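PDB 4K61: uncharacterized protein from Bacteroides uniformis, which is of unknown function but belongs to the PepSY-like, putative beta-lactamase-inhibitor-like family, which might point to an inhibitory role. Local coordinates for residues A[81-86]-A[98-103]; A[25-30]-A[43-48]; A[93-98]-A[115-120]. All coordinates share one frame; numbering follows the deposited sequence.

Interaction 1 of 3, residues A[81-86]-A[98-103]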
loop_
_atom_site.group_PDB
_atom_site.type_symbol
_atom_site.label_atom_id
_atom_site.label_comp_id
_atom_site.label_asym_id
_atom_site.label_seq_id
_atom_site.Cartn_x
_atom_site.Cartn_y
_atom_site.Cartn_z
ATOM N N GLY A 81 1.751 -12.910 -15.444
ATOM C CA GLY A 81 2.289 -11.550 -15.518
ATOM C C GLY A 81 3.628 -11.329 -14.836
ATOM O O GLY A 81 4.160 -12.216 -14.178
HETATM N N MSE A 82 4.151 -10.123 -14.996
HETATM C CA MSE A 82 5.357 -9.681 -14.311
HETATM C C MSE A 82 4.922 -8.942 -13.063
HETATM O O MSE A 82 4.178 -7.975 -13.151
HETATM C CB MSE A 82 6.110 -8.734 -15.273
HETATM C CG MSE A 82 6.969 -9.391 -16.351
HETATM SE SE MSE A 82 5.874 -10.226 -17.789
HETATM C CE MSE A 82 7.145 -10.357 -19.289
ATOM N N VAL A 83 5.409 -9.360 -11.895
ATOM C CA VAL A 83 5.097 -8.631 -10.658
ATOM C C VAL A 83 5.805 -7.286 -10.665
ATOM O O VAL A 83 7.024 -7.230 -10.824
ATOM C CB VAL A 83 5.479 -9.421 -9.391
ATOM C CG1 VAL A 83 5.272 -8.575 -8.141
ATOM C CG2 VAL A 83 4.646 -10.686 -9.320
ATOM N N GLN A 84 5.046 -6.205 -10.531
ATOM C CA GLN A 84 5.591 -4.859 -10.584
ATOM C C GLN A 84 5.530 -4.108 -9.280
ATOM O O GLN A 84 6.254 -3.132 -9.097
ATOM C CB GLN A 84 4.883 -4.035 -11.657
ATOM C CG GLN A 84 5.197 -4.524 -13.046
ATOM C CD GLN A 84 4.387 -3.821 -14.121
ATOM O OE1 GLN A 84 3.395 -3.151 -13.839
ATOM N NE2 GLN A 84 4.788 -4.011 -15.365
ATOM N N ASN A 85 4.676 -4.544 -8.358
ATOM C CA ASN A 85 4.620 -3.950 -7.029
ATOM C C ASN A 85 4.020 -4.936 -6.055
ATOM O O ASN A 85 3.151 -5.735 -6.422
ATOM C CB ASN A 85 3.858 -2.633 -7.027
ATOM C CG ASN A 85 3.887 -1.915 -5.654
ATOM O OD1 ASN A 85 4.745 -1.080 -5.369
ATOM N ND2 ASN A 85 2.927 -2.256 -4.797
ATOM N N VAL A 86 4.554 -4.924 -4.833
ATOM C CA VAL A 86 4.021 -5.732 -3.730
ATOM C C VAL A 86 3.980 -4.831 -2.488
ATOM O O VAL A 86 5.001 -4.261 -2.109
ATOM C CB VAL A 86 4.881 -6.973 -3.435
ATOM C CG1 VAL A 86 4.273 -7.780 -2.313
ATOM C CG2 VAL A 86 4.990 -7.817 -4.699
ATOM N N VAL A 98 -2.338 -8.055 1.331
ATOM C CA VAL A 98 -1.200 -7.999 0.419
ATOM C C VAL A 98 -1.717 -7.555 -0.959
ATOM O O VAL A 98 -2.537 -8.251 -1.564
ATOM C CB VAL A 98 -0.467 -9.339 0.245
ATOM C CG1 VAL A 98 0.773 -9.175 -0.617
ATOM C CG2 VAL A 98 -0.076 -9.924 1.587
ATOM N N ALA A 99 -1.254 -6.405 -1.435
ATOM C CA ALA A 99 -1.676 -5.894 -2.726
ATOM C C ALA A 99 -0.564 -6.180 -3.737
ATOM O O ALA A 99 0.610 -5.764 -3.564
ATOM C CB ALA A 99 -1.967 -4.417 -2.657
ATOM N N VAL A 100 -0.909 -6.937 -4.772
ATOM C CA VAL A 100 0.075 -7.301 -5.800
ATOM C C VAL A 100 -0.333 -6.676 -7.129
ATOM O O VAL A 100 -1.481 -6.808 -7.551
ATOM C CB VAL A 100 0.146 -8.817 -5.990
ATOM C CG1 VAL A 100 1.124 -9.135 -7.093
ATOM C CG2 VAL A 100 0.523 -9.485 -4.682
ATOM N N GLU A 101 0.600 -5.979 -7.780
ATOM C CA GLU A 101 0.341 -5.442 -9.115
ATOM C C GLU A 101 1.159 -6.206 -10.136
ATOM O O GLU A 101 2.370 -6.381 -9.949
ATOM C CB GLU A 101 0.642 -3.950 -9.220
ATOM C CG GLU A 101 0.134 -3.404 -10.548
ATOM C CD GLU A 101 -0.057 -1.888 -10.575
ATOM O OE1 GLU A 101 -0.267 -1.283 -9.495
ATOM O OE2 GLU A 101 -0.063 -1.317 -11.696
ATOM N N VAL A 102 0.493 -6.656 -11.202
ATOM C CA VAL A 102 1.167 -7.357 -12.290
ATOM C C VAL A 102 0.957 -6.652 -13.618
ATOM O O VAL A 102 -0.130 -6.109 -13.859
ATOM C CB VAL A 102 0.694 -8.806 -12.428
ATOM C CG1 VAL A 102 1.037 -9.588 -11.180
ATOM C CG2 VAL A 102 -0.803 -8.897 -12.696
ATOM N N GLY A 103 1.969 -6.733 -14.481
ATOM C CA GLY A 103 1.892 -6.294 -15.870
ATOM C C GLY A 103 1.879 -7.565 -16.709
ATOM O O GLY A 103 2.629 -8.490 -16.437
#
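V83 and V86 meet V100, V102 and V98 on one face of the paired strands, and this is the closely packed half of the contact. CG2 of V83 lies 4.2 Å from CG1 of V102. V86 and V98 run side by side in the same direction, with their CG1 atoms 4.1 Å apart. In both of these last two residues CG1 is anti to the backbone N (chi1 of V86 -179°), which brings the two branches together. Helix 67-75 covers this face, with F73 touching V83, V100 and V102 and V69 touching V98. Between the two faces runs the backbone of an antiparallel beta hairpin, strands 82-90 and 97-103, part of the protein's long antiparallel sheet. Its pairing is interrupted by a classic beta bulge, in which Q84 and N85 both face E101. The E101 O accepts the N of Q84 at 2.7 Å in a nearly straight bond (172° at the hydrogen), whereas its bond to N85 N, at 3.4 Å, is weak. E101 N returns a bond to N85 O (2.9 Å), completing the bulge; toward the loop, M82 N pairs regularly with G103 O (2.7 Å). The opposite face is polar and looser. There the CB atoms of N85 and E101 are 4.1 Å apart, and the amide of N85 turns to T87, whose OG1 it binds through ND2. Q84, exposed and extended beyond CG, lays its amide across the bare backbone of G103, NE2 being 3.7 Å from G103 CA, while K110 of the next strand touches both Q84 and E101.

Interaction 2 of 3, residues A[25-30]-A[43-48]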
loop_
_atom_site.group_PDB
_atom_site.type_symbol
_atom_site.label_atom_id
_atom_site.label_comp_id
_atom_site.label_asym_id
_atom_site.label_seq_id
_atom_site.Cartn_x
_atom_site.Cartn_y
_atom_site.Cartn_z
ATOM N N SER A 25 2.267 14.607 1.228
ATOM C CA SER A 25 1.393 14.855 0.095
ATOM C C SER A 25 -0.063 14.756 0.545
ATOM O O SER A 25 -0.338 14.477 1.714
ATOM C CB SER A 25 1.681 13.875 -1.056
ATOM O OG SER A 25 1.394 12.559 -0.674
ATOM N N HIS A 26 -0.962 15.097 -0.376
ATOM C CA HIS A 26 -2.402 15.085 -0.140
ATOM C C HIS A 26 -3.013 14.010 -1.043
ATOM O O HIS A 26 -2.576 13.842 -2.180
ATOM C CB HIS A 26 -2.975 16.452 -0.505
ATOM C CG HIS A 26 -2.639 17.542 0.464
ATOM N ND1 HIS A 26 -3.435 18.657 0.589
ATOM C CD2 HIS A 26 -1.629 17.698 1.362
ATOM C CE1 HIS A 26 -2.922 19.467 1.497
ATOM N NE2 HIS A 26 -1.821 18.915 1.975
ATOM N N ASP A 27 -3.976 13.248 -0.530
ATOM C CA ASP A 27 -4.598 12.150 -1.289
ATOM C C ASP A 27 -6.052 12.179 -0.869
ATOM O O ASP A 27 -6.402 11.798 0.243
ATOM C CB ASP A 27 -3.948 10.808 -0.947
ATOM C CG ASP A 27 -4.552 9.619 -1.706
ATOM O OD1 ASP A 27 -5.506 9.802 -2.504
ATOM O OD2 ASP A 27 -4.052 8.486 -1.463
ATOM N N GLU A 28 -6.879 12.681 -1.778
ATOM C CA GLU A 28 -8.246 13.086 -1.501
ATOM C C GLU A 28 -8.409 13.746 -0.102
ATOM O O GLU A 28 -7.942 14.883 0.116
ATOM C CB GLU A 28 -9.230 11.949 -1.861
ATOM C CG GLU A 28 -9.289 10.675 -1.026
ATOM C CD GLU A 28 -10.084 9.542 -1.709
ATOM O OE1 GLU A 28 -10.293 9.562 -2.961
ATOM O OE2 GLU A 28 -10.524 8.618 -0.980
ATOM N N SER A 29 -9.022 13.035 0.840
ATOM C CA SER A 29 -9.304 13.563 2.179
ATOM C C SER A 29 -8.132 13.476 3.188
ATOM O O SER A 29 -8.305 13.819 4.354
ATOM C CB SER A 29 -10.459 12.752 2.770
ATOM O OG SER A 29 -10.809 13.283 4.037
ATOM N N TYR A 30 -6.965 12.980 2.768
ATOM C CA TYR A 30 -5.915 12.554 3.698
ATOM C C TYR A 30 -4.566 13.207 3.449
ATOM O O TYR A 30 -4.258 13.664 2.334
ATOM C CB TYR A 30 -5.739 11.038 3.559
ATOM C CG TYR A 30 -7.016 10.299 3.784
ATOM C CD1 TYR A 30 -7.500 10.076 5.077
ATOM C CD2 TYR A 30 -7.763 9.844 2.708
ATOM C CE1 TYR A 30 -8.712 9.443 5.286
ATOM C CE2 TYR A 30 -8.959 9.181 2.913
ATOM C CZ TYR A 30 -9.421 8.986 4.198
ATOM O OH TYR A 30 -10.612 8.346 4.361
ATOM N N LYS A 43 4.301 4.413 3.909
ATOM C CA LYS A 43 3.376 5.494 3.756
ATOM C C LYS A 43 2.293 5.352 4.787
ATOM O O LYS A 43 1.813 4.250 5.080
ATOM C CB LYS A 43 2.755 5.546 2.348
ATOM C CG LYS A 43 3.698 6.055 1.275
ATOM C CD LYS A 43 3.040 5.999 -0.098
ATOM C CE LYS A 43 3.907 6.626 -1.160
ATOM N NZ LYS A 43 5.067 5.754 -1.457
ATOM N N VAL A 44 1.933 6.473 5.384
ATOM C CA VAL A 44 0.890 6.465 6.390
ATOM C C VAL A 44 -0.095 7.584 6.048
ATOM O O VAL A 44 0.303 8.722 5.751
ATOM C CB VAL A 44 1.424 6.695 7.814
ATOM C CG1 VAL A 44 0.300 6.637 8.816
ATOM C CG2 VAL A 44 2.449 5.649 8.208
ATOM N N TRP A 45 -1.368 7.215 6.041
ATOM C CA TRP A 45 -2.468 8.126 5.711
ATOM C C TRP A 45 -3.070 8.629 7.002
ATOM O O TRP A 45 -3.406 7.804 7.879
ATOM C CB TRP A 45 -3.576 7.403 4.916
ATOM C CG TRP A 45 -3.312 7.270 3.428
ATOM C CD1 TRP A 45 -3.945 7.932 2.419
ATOM C CD2 TRP A 45 -2.348 6.415 2.798
ATOM N NE1 TRP A 45 -3.427 7.569 1.205
ATOM C CE2 TRP A 45 -2.457 6.619 1.410
ATOM C CE3 TRP A 45 -1.404 5.482 3.272
ATOM C CZ2 TRP A 45 -1.658 5.956 0.500
ATOM C CZ3 TRP A 45 -0.627 4.804 2.349
ATOM C CH2 TRP A 45 -0.744 5.058 0.990
ATOM N N PHE A 46 -3.250 9.967 7.098
ATOM C CA PHE A 46 -3.891 10.564 8.260
ATOM C C PHE A 46 -5.118 11.328 7.828
ATOM O O PHE A 46 -5.086 12.055 6.810
ATOM C CB PHE A 46 -2.954 11.548 8.967
ATOM C CG PHE A 46 -1.755 10.909 9.558
ATOM C CD1 PHE A 46 -0.622 10.731 8.787
ATOM C CD2 PHE A 46 -1.753 10.447 10.878
ATOM C CE1 PHE A 46 0.498 10.120 9.302
ATOM C CE2 PHE A 46 -0.612 9.818 11.399
ATOM C CZ PHE A 46 0.504 9.674 10.615
ATOM N N ASP A 47 -6.192 11.208 8.616
ATOM C CA ASP A 47 -7.346 12.063 8.379
ATOM C C ASP A 47 -7.165 13.478 8.967
ATOM O O ASP A 47 -6.155 13.780 9.579
ATOM C CB ASP A 47 -8.659 11.380 8.848
ATOM C CG ASP A 47 -8.727 11.148 10.363
ATOM O OD1 ASP A 47 -8.072 11.884 11.158
ATOM O OD2 ASP A 47 -9.502 10.212 10.729
ATOM N N GLY A 48 -8.177 14.322 8.840
ATOM C CA GLY A 48 -8.134 15.685 9.401
ATOM C C GLY A 48 -8.002 15.778 10.913
ATOM O O GLY A 48 -7.638 16.832 11.443
HETATM O O HOH W 1 -9.640 13.661 6.344
#
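W45 meets D27 with the edge of its indole and turns the same part of the ring toward Y30, so one flat group serves two partners. NE1 of W45 donates to D27 OD2 at 2.9 Å in a nearly straight bond. The carboxylate oxygen lies in the indole plane, yet the indole N-H reaches it from above the carboxylate plane, the two planes being 60° apart. With CG anti to its backbone N (chi1 180°), D27 directs the carboxylate across the start of strand 30-37 to the tryptophan. Y30 crosses W45 at about a right angle. The rings form an offset edge-to-face pair, the indole edge toward the tyrosine face, with the five-membered ring's centroid 6.0 Å from that of Y30 and the planes 72° apart. Nearer the backbone, Y30 CB touches W45 CD1 at 3.8 Å. The tyrosine ring then runs past the end of strand 40-46: F46 O lies at its edge, 3.6 Å from Y30 CD1, and D47 CB approaches Y30 CE1 at 4.1 Å. D27 and Y30 bracket a type II' turn, the two-residue hairpin joining strands 23-27 and 30-37, closed by backbone bonds both ways between them. The contact therefore spans from an outermost strand to the third strand of the sheet, passing over the second, where V32 touches both D27 and W45. F46 faces the other way, onto helix 6-15. D27 OD2 has a second N-H donor, A136 N at the start of helix 136-139. Two N-H donors on one oxygen would be expected to favour the charged carboxylate; through that atom the outermost strand, the third strand and helix 136-139 meet.

Interaction 3 of 3, residues A[93-98]-A[115-120]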
loop_
_atom_site.group_PDB
_atom_site.type_symbol
_atom_site.label_atom_id
_atom_site.label_comp_id
_atom_site.label_asym_id
_atom_site.label_seq_id
_atom_site.Cartn_x
_atom_site.Cartn_y
_atom_site.Cartn_z
ATOM N N LYS A 93 -8.256 -0.937 12.248
ATOM C CA LYS A 93 -9.355 -1.806 12.686
ATOM C C LYS A 93 -9.783 -2.901 11.710
ATOM O O LYS A 93 -10.738 -3.607 11.978
ATOM C CB LYS A 93 -10.579 -0.948 13.019
ATOM C CG LYS A 93 -10.309 0.086 14.101
ATOM C CD LYS A 93 -11.544 0.910 14.428
ATOM C CE LYS A 93 -11.198 2.055 15.363
ATOM N NZ LYS A 93 -12.440 2.740 15.836
ATOM N N TRP A 94 -9.107 -3.029 10.580
ATOM C CA TRP A 94 -9.455 -4.061 9.596
ATOM C C TRP A 94 -8.289 -4.986 9.370
ATOM O O TRP A 94 -7.153 -4.646 9.705
ATOM C CB TRP A 94 -9.800 -3.432 8.271
ATOM C CG TRP A 94 -10.781 -2.307 8.346
ATOM C CD1 TRP A 94 -11.753 -2.088 9.301
ATOM C CD2 TRP A 94 -10.937 -1.273 7.383
ATOM N NE1 TRP A 94 -12.458 -0.961 8.991
ATOM C CE2 TRP A 94 -11.981 -0.437 7.825
ATOM C CE3 TRP A 94 -10.276 -0.948 6.215
ATOM C CZ2 TRP A 94 -12.394 0.683 7.108
ATOM C CZ3 TRP A 94 -10.675 0.160 5.507
ATOM C CH2 TRP A 94 -11.724 0.969 5.954
ATOM N N GLN A 95 -8.572 -6.143 8.764
ATOM C CA GLN A 95 -7.521 -7.122 8.410
ATOM C C GLN A 95 -6.550 -6.552 7.388
ATOM O O GLN A 95 -6.918 -5.792 6.475
ATOM C CB GLN A 95 -8.113 -8.438 7.849
ATOM C CG GLN A 95 -7.090 -9.565 7.674
ATOM C CD GLN A 95 -7.747 -10.908 7.386
ATOM O OE1 GLN A 95 -7.640 -11.834 8.162
ATOM N NE2 GLN A 95 -8.428 -11.010 6.252
ATOM N N SER A 96 -5.294 -6.950 7.521
ATOM C CA SER A 96 -4.274 -6.524 6.558
ATOM C C SER A 96 -4.484 -7.186 5.180
ATOM O O SER A 96 -5.151 -8.211 5.030
ATOM C CB SER A 96 -2.880 -6.861 7.069
ATOM O OG SER A 96 -2.627 -6.141 8.264
ATOM N N ILE A 97 -3.875 -6.583 4.180
ATOM C CA ILE A 97 -4.004 -7.010 2.782
ATOM C C ILE A 97 -2.636 -7.023 2.142
ATOM O O ILE A 97 -1.846 -6.086 2.358
ATOM C CB ILE A 97 -4.928 -6.043 2.006
ATOM C CG1 ILE A 97 -6.362 -6.157 2.511
ATOM C CG2 ILE A 97 -4.851 -6.297 0.500
ATOM C CD1 ILE A 97 -7.251 -5.047 1.960
ATOM N N VAL A 98 -2.338 -8.055 1.331
ATOM C CA VAL A 98 -1.200 -7.999 0.419
ATOM C C VAL A 98 -1.717 -7.555 -0.959
ATOM O O VAL A 98 -2.537 -8.251 -1.564
ATOM C CB VAL A 98 -0.467 -9.339 0.245
ATOM C CG1 VAL A 98 0.773 -9.175 -0.617
ATOM C CG2 VAL A 98 -0.076 -9.924 1.587
ATOM N N PHE A 115 -4.999 -9.813 -1.634
ATOM C CA PHE A 115 -5.003 -11.061 -0.924
ATOM C C PHE A 115 -5.133 -10.813 0.581
ATOM O O PHE A 115 -4.528 -9.868 1.118
ATOM C CB PHE A 115 -3.676 -11.784 -1.120
ATOM C CG PHE A 115 -3.398 -12.225 -2.518
ATOM C CD1 PHE A 115 -2.751 -11.390 -3.415
ATOM C CD2 PHE A 115 -3.755 -13.506 -2.933
ATOM C CE1 PHE A 115 -2.440 -11.837 -4.694
ATOM C CE2 PHE A 115 -3.492 -13.935 -4.206
ATOM C CZ PHE A 115 -2.826 -13.115 -5.093
ATOM N N THR A 116 -5.846 -11.685 1.285
ATOM C CA THR A 116 -5.726 -11.739 2.731
ATOM C C THR A 116 -4.348 -12.342 3.076
ATOM O O THR A 116 -3.696 -12.940 2.213
ATOM C CB THR A 116 -6.795 -12.646 3.365
ATOM O OG1 THR A 116 -6.591 -13.996 2.945
ATOM C CG2 THR A 116 -8.178 -12.196 2.946
ATOM N N PRO A 117 -3.922 -12.206 4.337
ATOM C CA PRO A 117 -2.609 -12.760 4.687
ATOM C C PRO A 117 -2.537 -14.285 4.561
ATOM O O PRO A 117 -1.439 -14.840 4.491
ATOM C CB PRO A 117 -2.419 -12.294 6.137
ATOM C CG PRO A 117 -3.271 -11.067 6.259
ATOM C CD PRO A 117 -4.486 -11.416 5.445
ATOM N N THR A 118 -3.683 -14.963 4.523
ATOM C CA THR A 118 -3.718 -16.414 4.317
ATOM C C THR A 118 -3.941 -16.802 2.851
ATOM O O THR A 118 -4.167 -17.957 2.547
ATOM C CB THR A 118 -4.797 -17.086 5.210
ATOM O OG1 THR A 118 -6.061 -16.426 5.064
ATOM C CG2 THR A 118 -4.382 -17.043 6.677
ATOM N N GLY A 119 -3.909 -15.836 1.948
ATOM C CA GLY A 119 -3.917 -16.103 0.506
ATOM C C GLY A 119 -5.244 -16.166 -0.209
ATOM O O GLY A 119 -5.296 -16.501 -1.403
ATOM N N GLU A 120 -6.324 -15.773 0.457
ATOM C CA GLU A 120 -7.591 -15.721 -0.241
ATOM C C GLU A 120 -7.623 -14.435 -1.062
ATOM O O GLU A 120 -7.242 -13.384 -0.576
ATOM C CB GLU A 120 -8.740 -15.785 0.736
ATOM C CG GLU A 120 -8.869 -17.183 1.349
ATOM C CD GLU A 120 -8.006 -17.384 2.571
ATOM O OE1 GLU A 120 -7.749 -16.389 3.281
ATOM O OE2 GLU A 120 -7.626 -18.560 2.851
HETATM O O HOH W 2 -6.430 -14.149 6.694
#
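F115 O accepts a hydrogen bond from V98 N at 2.9 Å, in the carbonyl plane, and a weaker CA-H...O contact from I97, whose CA is 3.3 Å away. The return bond, F115 N to V98 O, completes an antiparallel hydrogen-bonded pair where strand 97-103 begins and strand 110-115 ends. V98 O also lies at the edge of the phenylalanine ring, 3.7 Å from F115 CD1. CG of F115 stands anti to the carbonyl carbon (chi1 -65°), and the ring is received by V69, A72 and F73 of helix 67-75. Beyond this last pair the chains part, and side chains take over. P117 packs against the loop leading into strand 97-103, its CD 3.3 Å from S96 O. The extended Q95 crosses it obliquely, its NE2 3.5 Å from T116 CG2. Here T116 to G119 form a type I turn followed by a G1 bulge at G119, the loop linking strands 110-115 and 121-126. T116 OG1 donates to E120 OE1 at 2.7 Å, on the anti side of the carboxylate and tilted 34° out of its plane. A water donates both to Q95 OE1 at 3.0 Å and to T118 OG1 at 2.8 Å. The chemistry thus changes along the contact, from direct backbone bonds at the sheet to proline packing and a water bridge, which suggests that Q95 and the turn are held to each other less rigidly than the paired strand ends.

All three contacts belong to one antiparallel sheet, whose eight strands follow chain order. Interaction 2 comes first along the chain and closes before the other two open; it involves strands 23-27, 30-37 and 40-46. Interactions 1 and 3 interleave in sequence, share V98 on strand 97-103 and touch where V100 meets F115, their centres 16 Å apart. Together they join strands 82-90, 97-103 and 110-115 beneath helix 67-75. Interactions 1 and 2 lie on opposite sides of the chain's centre, 23 Å between centres, and the centres of interactions 2 and 3 are 22 Å apart. The contacts thus occupy two separate parts of one continuous sheet.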